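Local structure of Ton_1535 (Thermococcus onnurineus, 3ZPJ) at residues Ile158-Gly169 against Phe180-Leu191; Leu316-Val324 against Glu347-Ile355. The protein is of unknown function, an alpha-solenoid whose stacked helices include a left-handed helical turn, and is perhaps a scaffold for binding partners, as many solenoid proteins are. All coordinates share one frame; numbering follows the deposited sequence.

Contact 1 (Ile158-Gly169 against Phe180-Leu191); sequences ILRIGDLLEKAG and FYKMAFDIFDKL
Leu165 of helix 151-170 and Ile187 of helix 174-190 pack into each other's helix in a buried, apolar contact between two consecutive helices of the solenoid. The axes run antiparallel at 154° and approach to 8.0 Å. Gly162 allows this closeness: its CA lies 4.4 Å from Ala184 CA. A CB at this glycine would clash with the Phe188 ring. The packing is knobs-into-holes. Leu165 sits among Phe180, Met183, Ala184 and Ile187, and its CD1 lies 3.6 Å from Met183 CB. In return, Ile187 fills the hole formed by Ile158, Ile161, Gly162 and Leu165. Its two branches divide the work: CD1 reaches Leu165 CD1 at 3.7 Å, while CG2, anti to the backbone N, rests on Ile158 O. Antiparallel packing of consecutive helices across a short turn, as here, is what an alpha-solenoid is built from. Phe188 is a third knob, set among Leu159, Gly162, Asp163 and Glu166. Its CZ lies 3.4 Å from Gly162 C, and Leu159 O meets the ring edge in its plane. The carboxylates of Asp163 and Glu166 also come to this ring, but their salt bridges go to Arg196 and Lys203 of helix 194-209. One end of the interface is closed by Leu191, just past the helix, with CD1 3.7 Å from Leu159 CD2. At the other end Tyr181 CE1 lies 3.6 Å from Glu166 O, which is at the ring edge. The Tyr181 hydroxyl is hydrogen-bonded to Asp170 and Arg219.

Contact 2 (Leu316-Val324 against Glu347-Ile355); sequences LKAIALELV and EALNEIGTI
Lys317 NZ sits between two carboxylates of helix 342-351. It forms salt bridges with Glu347 OE1 at 3.3 Å and Glu351 OE2 at 3.5 Å. Both hydrogen bonds are weak, so the network is probably held more by charge than by directed bonding. The two glutamates are one helical turn apart and present their acids to the same ammonium group. The lysine chain leaves with CG anti to the backbone N (chi1 176°) and bends at chi3. On the way its CG and CD pass the methyl of Ala348, with CG 3.6 Å from Ala348 CB. Cutting Lys317 back to an alanine is likely to leave Glu347 and Glu351 without their shared counter-charge and to open a gap beside the Ala348 methyl. One turn further on, Leu321 CD1 comes within 3.1 Å of Glu351 OE1, a tight non-bonded contact with the carboxylate. Its CD2 lies against Glu351 CB, at 3.9 Å. Val324 adds the next apolar step. Its CG2 lies beside the backbone N and touches Ile352 CG1 at 3.5 Å, and Ile352 CD1 as well. Leu321 CD2 meets the same Ile352 CG1 more loosely, at 4.2 Å. The segments are nearly parallel, 14° apart, with axes 10.2 Å apart at closest approach. Side chains bridge the space between them. This surface contact joins alternate helices of the solenoid's C-terminal end: helix 332-338 comes between them in sequence and packs against both, touching Leu316 and Leu323 of the first and Ala348 and Ile352 of the second.

Overall arrangement
Contact 1 and contact 2 belong to different parts of one solenoid chain and come in series, the first closing before the second opens. Their centres are 38 Å apart and their nearest atoms about 22 Å apart, so they do not touch. The centre of contact 1 lies about 13 Å from the centre of the chain, that of contact 2 about 35 Å. Contact 1 is buried; contact 2 is at the surface, near the C-terminus. The first joins consecutive antiparallel helices. The second joins nearly parallel helices with another helix between them in sequence. They represent two kinds of neighbour packing within the solenoid. No active site or ligand is known to relate them to.

Contact 1 (Ile158-Gly169 against Phe180-Leu191)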
loop_
_atom_site.group_PDB
_atom_site.type_symbol
_atom_site.label_atom_id
_atom_site.label_comp_id
_atom_site.label_asym_id
_atom_site.label_seq_id
_atom_site.Cartn_x
_atom_site.Cartn_y
_atom_site.Cartn_z
ATOM N N ILE A 158 -2.603 -18.970 10.221
ATOM C CA ILE A 158 -2.638 -18.460 8.865
ATOM C C ILE A 158 -3.469 -17.168 8.723
ATOM O O ILE A 158 -3.090 -16.276 7.976
ATOM C CB ILE A 158 -3.089 -19.563 7.901
ATOM C CG1 ILE A 158 -2.129 -20.742 8.045
ATOM C CG2 ILE A 158 -3.054 -19.073 6.470
ATOM C CD1 ILE A 158 -2.375 -21.891 7.120
ATOM N N LEU A 159 -4.575 -17.052 9.458
ATOM C CA LEU A 159 -5.386 -15.826 9.410
ATOM C C LEU A 159 -4.592 -14.658 9.973
ATOM O O LEU A 159 -4.727 -13.509 9.521
ATOM C CB LEU A 159 -6.715 -15.996 10.169
ATOM C CG LEU A 159 -7.728 -16.919 9.490
ATOM C CD1 LEU A 159 -8.926 -17.201 10.363
ATOM C CD2 LEU A 159 -8.169 -16.307 8.162
ATOM N N ARG A 160 -3.739 -14.944 10.956
ATOM C CA ARG A 160 -2.903 -13.883 11.500
ATOM C C ARG A 160 -1.861 -13.387 10.462
ATOM O O ARG A 160 -1.514 -12.219 10.421
ATOM C CB ARG A 160 -2.258 -14.324 12.803
ATOM C CG ARG A 160 -1.328 -13.295 13.417
ATOM C CD ARG A 160 -2.096 -12.138 14.014
ATOM N NE ARG A 160 -1.197 -11.219 14.717
ATOM C CZ ARG A 160 -1.496 -9.961 15.021
ATOM N NH1 ARG A 160 -2.674 -9.462 14.688
ATOM N NH2 ARG A 160 -0.616 -9.208 15.660
ATOM N N ILE A 161 -1.372 -14.283 9.619
ATOM C CA ILE A 161 -0.489 -13.880 8.529
ATOM C C ILE A 161 -1.273 -12.970 7.582
ATOM O O ILE A 161 -0.777 -11.932 7.177
ATOM C CB ILE A 161 -0.004 -15.096 7.774
ATOM C CG1 ILE A 161 0.804 -15.983 8.730
ATOM C CG2 ILE A 161 0.852 -14.692 6.582
ATOM C CD1 ILE A 161 1.533 -17.101 8.004
ATOM N N GLY A 162 -2.504 -13.370 7.258
ATOM C CA GLY A 162 -3.420 -12.538 6.506
ATOM C C GLY A 162 -3.513 -11.132 7.057
ATOM O O GLY A 162 -3.312 -10.180 6.304
ATOM N N ASP A 163 -3.799 -10.999 8.356
ATOM C CA ASP A 163 -3.930 -9.683 8.960
ATOM C C ASP A 163 -2.651 -8.891 8.767
ATOM O O ASP A 163 -2.694 -7.709 8.427
ATOM C CB ASP A 163 -4.241 -9.764 10.455
ATOM C CG ASP A 163 -5.638 -10.298 10.752
ATOM O OD1 ASP A 163 -6.469 -10.339 9.837
ATOM O OD2 ASP A 163 -5.904 -10.675 11.914
ATOM N N LEU A 164 -1.506 -9.538 8.973
ATOM C CA LEU A 164 -0.242 -8.820 8.848
ATOM C C LEU A 164 0.123 -8.472 7.392
ATOM O O LEU A 164 0.693 -7.404 7.122
ATOM C CB LEU A 164 0.897 -9.570 9.556
ATOM C CG LEU A 164 0.680 -9.758 11.068
ATOM C CD1 LEU A 164 1.678 -10.706 11.707
ATOM C CD2 LEU A 164 0.744 -8.458 11.762
ATOM N N LEU A 165 -0.195 -9.371 6.464
ATOM C CA LEU A 165 0.020 -9.108 5.045
ATOM C C LEU A 165 -0.763 -7.841 4.712
ATOM O O LEU A 165 -0.223 -6.902 4.143
ATOM C CB LEU A 165 -0.445 -10.290 4.183
ATOM C CG LEU A 165 0.492 -11.490 4.077
ATOM C CD1 LEU A 165 -0.273 -12.707 3.580
ATOM C CD2 LEU A 165 1.677 -11.209 3.161
ATOM N N GLU A 166 -2.019 -7.804 5.151
ATOM C CA GLU A 166 -2.900 -6.678 4.887
ATOM C C GLU A 166 -2.367 -5.371 5.452
ATOM O O GLU A 166 -2.379 -4.343 4.771
ATOM C CB GLU A 166 -4.328 -6.947 5.383
ATOM C CG GLU A 166 -5.309 -5.836 4.991
ATOM C CD GLU A 166 -6.685 -5.978 5.626
ATOM O OE1 GLU A 166 -6.874 -6.887 6.464
ATOM O OE2 GLU A 166 -7.579 -5.168 5.285
ATOM N N LYS A 167 -1.869 -5.407 6.684
ATOM C CA LYS A 167 -1.374 -4.184 7.310
ATOM C C LYS A 167 -0.076 -3.707 6.640
ATOM O O LYS A 167 0.151 -2.509 6.496
ATOM C CB LYS A 167 -1.207 -4.354 8.824
ATOM C CG LYS A 167 -0.499 -3.190 9.529
ATOM C CD LYS A 167 -1.471 -2.205 10.114
ATOM C CE LYS A 167 -0.749 -1.088 10.889
ATOM N NZ LYS A 167 -0.506 -1.359 12.340
ATOM N N ALA A 168 0.755 -4.645 6.213
ATOM C CA ALA A 168 1.956 -4.305 5.459
ATOM C C ALA A 168 1.554 -3.581 4.183
ATOM O O ALA A 168 2.045 -2.491 3.885
ATOM C CB ALA A 168 2.748 -5.564 5.127
ATOM N N GLY A 169 0.645 -4.204 3.443
ATOM C CA GLY A 169 0.075 -3.579 2.266
ATOM C C GLY A 169 -0.390 -2.152 2.512
ATOM O O GLY A 169 -0.024 -1.241 1.770
ATOM N N PHE A 180 1.086 -8.058 -1.410
ATOM C CA PHE A 180 0.688 -8.318 -0.033
ATOM C C PHE A 180 -0.818 -8.496 0.041
ATOM O O PHE A 180 -1.326 -9.409 0.697
ATOM C CB PHE A 180 1.132 -7.163 0.874
ATOM C CG PHE A 180 2.626 -7.003 0.944
ATOM C CD1 PHE A 180 3.311 -6.318 -0.050
ATOM C CD2 PHE A 180 3.352 -7.578 1.980
ATOM C CE1 PHE A 180 4.688 -6.196 -0.012
ATOM C CE2 PHE A 180 4.729 -7.459 2.024
ATOM C CZ PHE A 180 5.403 -6.758 1.029
ATOM N N TYR A 181 -1.532 -7.613 -0.640
ATOM C CA TYR A 181 -2.979 -7.692 -0.681
ATOM C C TYR A 181 -3.498 -8.974 -1.353
ATOM O O TYR A 181 -4.473 -9.572 -0.894
ATOM C CB TYR A 181 -3.542 -6.494 -1.426
ATOM C CG TYR A 181 -3.551 -5.191 -0.683
ATOM C CD1 TYR A 181 -3.611 -5.130 0.704
ATOM C CD2 TYR A 181 -3.534 -3.989 -1.393
ATOM C CE1 TYR A 181 -3.626 -3.870 1.374
ATOM C CE2 TYR A 181 -3.556 -2.764 -0.753
ATOM C CZ TYR A 181 -3.600 -2.696 0.615
ATOM O OH TYR A 181 -3.632 -1.436 1.185
ATOM N N LYS A 182 -2.857 -9.397 -2.433
ATOM C CA LYS A 182 -3.293 -10.612 -3.115
ATOM C C LYS A 182 -3.147 -11.830 -2.204
ATOM O O LYS A 182 -4.038 -12.679 -2.168
ATOM C CB LYS A 182 -2.496 -10.850 -4.395
ATOM C CG LYS A 182 -2.381 -9.667 -5.309
ATOM C CD LYS A 182 -3.552 -9.510 -6.235
ATOM C CE LYS A 182 -3.146 -8.630 -7.404
ATOM N NZ LYS A 182 -1.867 -9.128 -7.986
ATOM N N MET A 183 -2.032 -11.908 -1.469
ATOM C CA MET A 183 -1.779 -13.043 -0.553
ATOM C C MET A 183 -2.797 -13.038 0.590
ATOM O O MET A 183 -3.410 -14.067 0.897
ATOM C CB MET A 183 -0.336 -13.055 -0.013
ATOM C CG MET A 183 0.152 -14.457 0.391
ATOM S SD MET A 183 1.854 -14.667 0.966
ATOM C CE MET A 183 2.651 -13.474 -0.033
ATOM N N ALA A 184 -3.049 -11.863 1.150
ATOM C CA ALA A 184 -4.021 -11.744 2.227
ATOM C C ALA A 184 -5.409 -12.186 1.752
ATOM O O ALA A 184 -6.080 -12.985 2.430
ATOM C CB ALA A 184 -4.049 -10.318 2.794
ATOM N N PHE A 185 -5.822 -11.703 0.576
ATOM C CA PHE A 185 -7.146 -12.042 0.061
ATOM C C PHE A 185 -7.245 -13.529 -0.149
ATOM O O PHE A 185 -8.249 -14.157 0.193
ATOM C CB PHE A 185 -7.466 -11.376 -1.285
ATOM C CG PHE A 185 -8.735 -11.902 -1.912
ATOM C CD1 PHE A 185 -9.969 -11.406 -1.522
ATOM C CD2 PHE A 185 -8.699 -12.927 -2.854
ATOM C CE1 PHE A 185 -11.159 -11.890 -2.082
ATOM C CE2 PHE A 185 -9.880 -13.430 -3.407
ATOM C CZ PHE A 185 -11.112 -12.906 -3.026
ATOM N N ASP A 186 -6.220 -14.068 -0.784
ATOM C CA ASP A 186 -6.109 -15.503 -0.987
ATOM C C ASP A 186 -6.343 -16.270 0.320
ATOM O O ASP A 186 -7.077 -17.265 0.348
ATOM C CB ASP A 186 -4.732 -15.829 -1.544
ATOM C CG ASP A 186 -4.794 -16.757 -2.710
ATOM O OD1 ASP A 186 -4.916 -16.248 -3.847
ATOM O OD2 ASP A 186 -4.725 -17.987 -2.488
ATOM N N ILE A 187 -5.747 -15.773 1.401
ATOM C CA ILE A 187 -5.829 -16.438 2.707
ATOM C C ILE A 187 -7.243 -16.319 3.295
ATOM O O ILE A 187 -7.798 -17.298 3.815
ATOM C CB ILE A 187 -4.791 -15.850 3.693
ATOM C CG1 ILE A 187 -3.399 -16.426 3.426
ATOM C CG2 ILE A 187 -5.177 -16.131 5.119
ATOM C CD1 ILE A 187 -2.288 -15.716 4.240
ATOM N N PHE A 188 -7.824 -15.123 3.194
ATOM C CA PHE A 188 -9.138 -14.863 3.758
ATOM C C PHE A 188 -10.228 -15.577 2.974
ATOM O O PHE A 188 -11.261 -15.988 3.525
ATOM C CB PHE A 188 -9.390 -13.357 3.794
ATOM C CG PHE A 188 -8.500 -12.638 4.757
ATOM C CD1 PHE A 188 -7.966 -13.313 5.849
ATOM C CD2 PHE A 188 -8.186 -11.307 4.581
ATOM C CE1 PHE A 188 -7.137 -12.669 6.738
ATOM C CE2 PHE A 188 -7.340 -10.649 5.476
ATOM C CZ PHE A 188 -6.832 -11.334 6.554
ATOM N N ASP A 189 -9.979 -15.735 1.680
ATOM C CA ASP A 189 -10.880 -16.462 0.811
ATOM C C ASP A 189 -10.887 -17.960 1.127
ATOM O O ASP A 189 -11.956 -18.560 1.313
ATOM C CB ASP A 189 -10.484 -16.248 -0.644
ATOM C CG ASP A 189 -11.464 -16.878 -1.609
ATOM O OD1 ASP A 189 -12.687 -16.643 -1.468
ATOM O OD2 ASP A 189 -11.007 -17.627 -2.496
ATOM N N LYS A 190 -9.702 -18.571 1.173
ATOM C CA LYS A 190 -9.623 -20.020 1.408
ATOM C C LYS A 190 -10.058 -20.386 2.817
ATOM O O LYS A 190 -10.545 -21.487 3.043
ATOM C CB LYS A 190 -8.210 -20.573 1.182
ATOM C CG LYS A 190 -7.612 -20.310 -0.177
ATOM C CD LYS A 190 -8.508 -20.754 -1.312
ATOM C CE LYS A 190 -7.758 -20.630 -2.628
ATOM N NZ LYS A 190 -6.493 -21.426 -2.590
ATOM N N LEU A 191 -9.871 -19.467 3.763
ATOM C CA LEU A 191 -10.141 -19.788 5.162
ATOM C C LEU A 191 -11.504 -19.300 5.656
ATOM O O LEU A 191 -11.793 -19.359 6.856
ATOM C CB LEU A 191 -9.029 -19.254 6.059
ATOM C CG LEU A 191 -7.725 -20.022 5.944
ATOM C CD1 LEU A 191 -6.793 -19.502 7.000
ATOM C CD2 LEU A 191 -7.982 -21.511 6.147
#

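Contact 2 (Leu316-Val324 against Glu347-Ile355)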
loop_
_atom_site.group_PDB
_atom_site.type_symbol
_atom_site.label_atom_id
_atom_site.label_comp_id
_atom_site.label_asym_id
_atom_site.label_seq_id
_atom_site.Cartn_x
_atom_site.Cartn_y
_atom_site.Cartn_z
ATOM N N LEU A 316 -9.139 3.977 -29.466
ATOM C CA LEU A 316 -10.229 4.381 -30.336
ATOM C C LEU A 316 -11.344 3.341 -30.316
ATOM O O LEU A 316 -12.525 3.681 -30.385
ATOM C CB LEU A 316 -9.716 4.604 -31.758
ATOM C CG LEU A 316 -8.978 5.924 -31.998
ATOM C CD1 LEU A 316 -8.523 6.050 -33.461
ATOM C CD2 LEU A 316 -9.869 7.097 -31.621
ATOM N N LYS A 317 -10.962 2.069 -30.216
ATOM C CA LYS A 317 -11.939 0.987 -30.165
ATOM C C LYS A 317 -12.774 1.097 -28.896
ATOM O O LYS A 317 -14.004 1.198 -28.961
ATOM C CB LYS A 317 -11.253 -0.386 -30.232
ATOM C CG LYS A 317 -12.228 -1.551 -30.085
ATOM C CD LYS A 317 -11.613 -2.878 -30.497
ATOM C CE LYS A 317 -11.444 -3.815 -29.313
ATOM N NZ LYS A 317 -10.959 -5.159 -29.737
ATOM N N ALA A 318 -12.092 1.087 -27.751
ATOM C CA ALA A 318 -12.738 1.189 -26.444
ATOM C C ALA A 318 -13.783 2.298 -26.412
ATOM O O ALA A 318 -14.930 2.077 -26.024
ATOM C CB ALA A 318 -11.702 1.418 -25.356
ATOM N N ILE A 319 -13.380 3.490 -26.834
ATOM C CA ILE A 319 -14.293 4.621 -26.868
ATOM C C ILE A 319 -15.523 4.281 -27.699
ATOM O O ILE A 319 -16.650 4.586 -27.311
ATOM C CB ILE A 319 -13.612 5.868 -27.452
ATOM C CG1 ILE A 319 -12.537 6.386 -26.489
ATOM C CG2 ILE A 319 -14.644 6.947 -27.764
ATOM C CD1 ILE A 319 -11.601 7.427 -27.119
ATOM N N ALA A 320 -15.297 3.622 -28.829
ATOM C CA ALA A 320 -16.381 3.313 -29.748
ATOM C C ALA A 320 -17.329 2.270 -29.166
ATOM O O ALA A 320 -18.536 2.351 -29.374
ATOM C CB ALA A 320 -15.838 2.856 -31.086
ATOM N N LEU A 321 -16.790 1.297 -28.441
ATOM C CA LEU A 321 -17.635 0.290 -27.808
ATOM C C LEU A 321 -18.531 0.929 -26.756
ATOM O O LEU A 321 -19.731 0.642 -26.685
ATOM C CB LEU A 321 -16.797 -0.809 -27.154
ATOM C CG LEU A 321 -15.933 -1.685 -28.058
ATOM C CD1 LEU A 321 -15.265 -2.764 -27.221
ATOM C CD2 LEU A 321 -16.743 -2.291 -29.197
ATOM N N GLU A 322 -17.938 1.793 -25.936
ATOM C CA GLU A 322 -18.687 2.479 -24.897
ATOM C C GLU A 322 -19.792 3.315 -25.521
ATOM O O GLU A 322 -20.915 3.347 -25.021
ATOM C CB GLU A 322 -17.778 3.375 -24.068
ATOM C CG GLU A 322 -18.484 3.963 -22.867
ATOM C CD GLU A 322 -18.882 2.902 -21.858
ATOM O OE1 GLU A 322 -18.155 1.888 -21.755
ATOM O OE2 GLU A 322 -19.910 3.086 -21.167
ATOM N N LEU A 323 -19.468 3.997 -26.612
ATOM C CA LEU A 323 -20.483 4.730 -27.356
ATOM C C LEU A 323 -21.687 3.835 -27.628
ATOM O O LEU A 323 -22.803 4.196 -27.295
ATOM C CB LEU A 323 -19.921 5.299 -28.659
ATOM C CG LEU A 323 -19.201 6.639 -28.515
ATOM C CD1 LEU A 323 -18.908 7.253 -29.872
ATOM C CD2 LEU A 323 -20.024 7.595 -27.674
ATOM N N VAL A 324 -21.442 2.647 -28.174
ATOM C CA VAL A 324 -22.513 1.710 -28.520
ATOM C C VAL A 324 -23.452 1.371 -27.357
ATOM O O VAL A 324 -24.675 1.534 -27.472
ATOM C CB VAL A 324 -21.949 0.420 -29.140
ATOM C CG1 VAL A 324 -22.997 -0.688 -29.132
ATOM C CG2 VAL A 324 -21.470 0.700 -30.551
ATOM N N GLU A 347 -12.469 -6.200 -35.332
ATOM C CA GLU A 347 -12.887 -6.714 -34.038
ATOM C C GLU A 347 -13.901 -5.793 -33.376
ATOM O O GLU A 347 -14.871 -6.248 -32.780
ATOM C CB GLU A 347 -11.674 -6.881 -33.139
ATOM C CG GLU A 347 -10.611 -7.743 -33.767
ATOM C CD GLU A 347 -9.378 -7.817 -32.911
ATOM O OE1 GLU A 347 -9.336 -7.101 -31.883
ATOM O OE2 GLU A 347 -8.458 -8.587 -33.268
ATOM N N ALA A 348 -13.665 -4.494 -33.488
ATOM C CA ALA A 348 -14.596 -3.502 -32.983
ATOM C C ALA A 348 -15.897 -3.594 -33.758
ATOM O O ALA A 348 -16.961 -3.271 -33.244
ATOM C CB ALA A 348 -14.008 -2.114 -33.126
ATOM N N LEU A 349 -15.804 -4.035 -35.004
ATOM C CA LEU A 349 -16.959 -4.059 -35.891
ATOM C C LEU A 349 -17.825 -5.295 -35.625
ATOM O O LEU A 349 -19.017 -5.319 -35.940
ATOM C CB LEU A 349 -16.495 -3.990 -37.349
ATOM C CG LEU A 349 -17.144 -2.925 -38.240
ATOM C CD1 LEU A 349 -17.830 -1.844 -37.416
ATOM C CD2 LEU A 349 -16.132 -2.313 -39.206
ATOM N N ASN A 350 -17.211 -6.313 -35.028
ATOM C CA ASN A 350 -17.928 -7.512 -34.606
ATOM C C ASN A 350 -18.550 -7.312 -33.234
ATOM O O ASN A 350 -19.718 -7.627 -33.015
ATOM C CB ASN A 350 -16.989 -8.719 -34.566
ATOM C CG ASN A 350 -16.453 -9.088 -35.934
ATOM O OD1 ASN A 350 -17.143 -8.954 -36.952
ATOM N ND2 ASN A 350 -15.210 -9.557 -35.966
ATOM N N GLU A 351 -17.755 -6.786 -32.309
ATOM C CA GLU A 351 -18.221 -6.538 -30.955
ATOM C C GLU A 351 -19.407 -5.568 -30.916
ATOM O O GLU A 351 -20.234 -5.637 -30.014
ATOM C CB GLU A 351 -17.065 -6.065 -30.073
ATOM C CG GLU A 351 -15.962 -7.099 -29.965
ATOM C CD GLU A 351 -14.797 -6.636 -29.116
ATOM O OE1 GLU A 351 -14.967 -5.662 -28.356
ATOM O OE2 GLU A 351 -13.708 -7.245 -29.208
ATOM N N ILE A 352 -19.498 -4.684 -31.904
ATOM C CA ILE A 352 -20.657 -3.800 -32.050
ATOM C C ILE A 352 -21.885 -4.619 -32.470
ATOM O O ILE A 352 -23.033 -4.181 -32.347
ATOM C CB ILE A 352 -20.344 -2.631 -33.015
ATOM C CG1 ILE A 352 -19.455 -1.604 -32.304
ATOM C CG2 ILE A 352 -21.605 -1.950 -33.533
ATOM C CD1 ILE A 352 -19.140 -0.375 -33.145
ATOM N N GLY A 353 -21.635 -5.842 -32.925
ATOM C CA GLY A 353 -22.706 -6.802 -33.109
ATOM C C GLY A 353 -23.086 -7.488 -31.804
ATOM O O GLY A 353 -23.269 -8.705 -31.770
ATOM N N THR A 354 -23.181 -6.721 -30.719
ATOM C CA THR A 354 -23.809 -7.226 -29.509
ATOM C C THR A 354 -25.290 -7.313 -29.822
ATOM O O THR A 354 -25.886 -6.370 -30.353
ATOM C CB THR A 354 -23.618 -6.306 -28.288
ATOM O OG1 THR A 354 -23.926 -4.955 -28.653
ATOM C CG2 THR A 354 -22.196 -6.388 -27.750
ATOM N N ILE A 355 -25.877 -8.456 -29.493
ATOM C CA ILE A 355 -27.288 -8.724 -29.739
ATOM C C ILE A 355 -28.151 -7.905 -28.764
ATOM O O ILE A 355 -29.369 -7.780 -28.921
ATOM C CB ILE A 355 -27.568 -10.253 -29.596
ATOM C CG1 ILE A 355 -26.572 -11.070 -30.439
ATOM C CG2 ILE A 355 -29.005 -10.603 -29.982
ATOM C CD1 ILE A 355 -25.430 -11.695 -29.656
#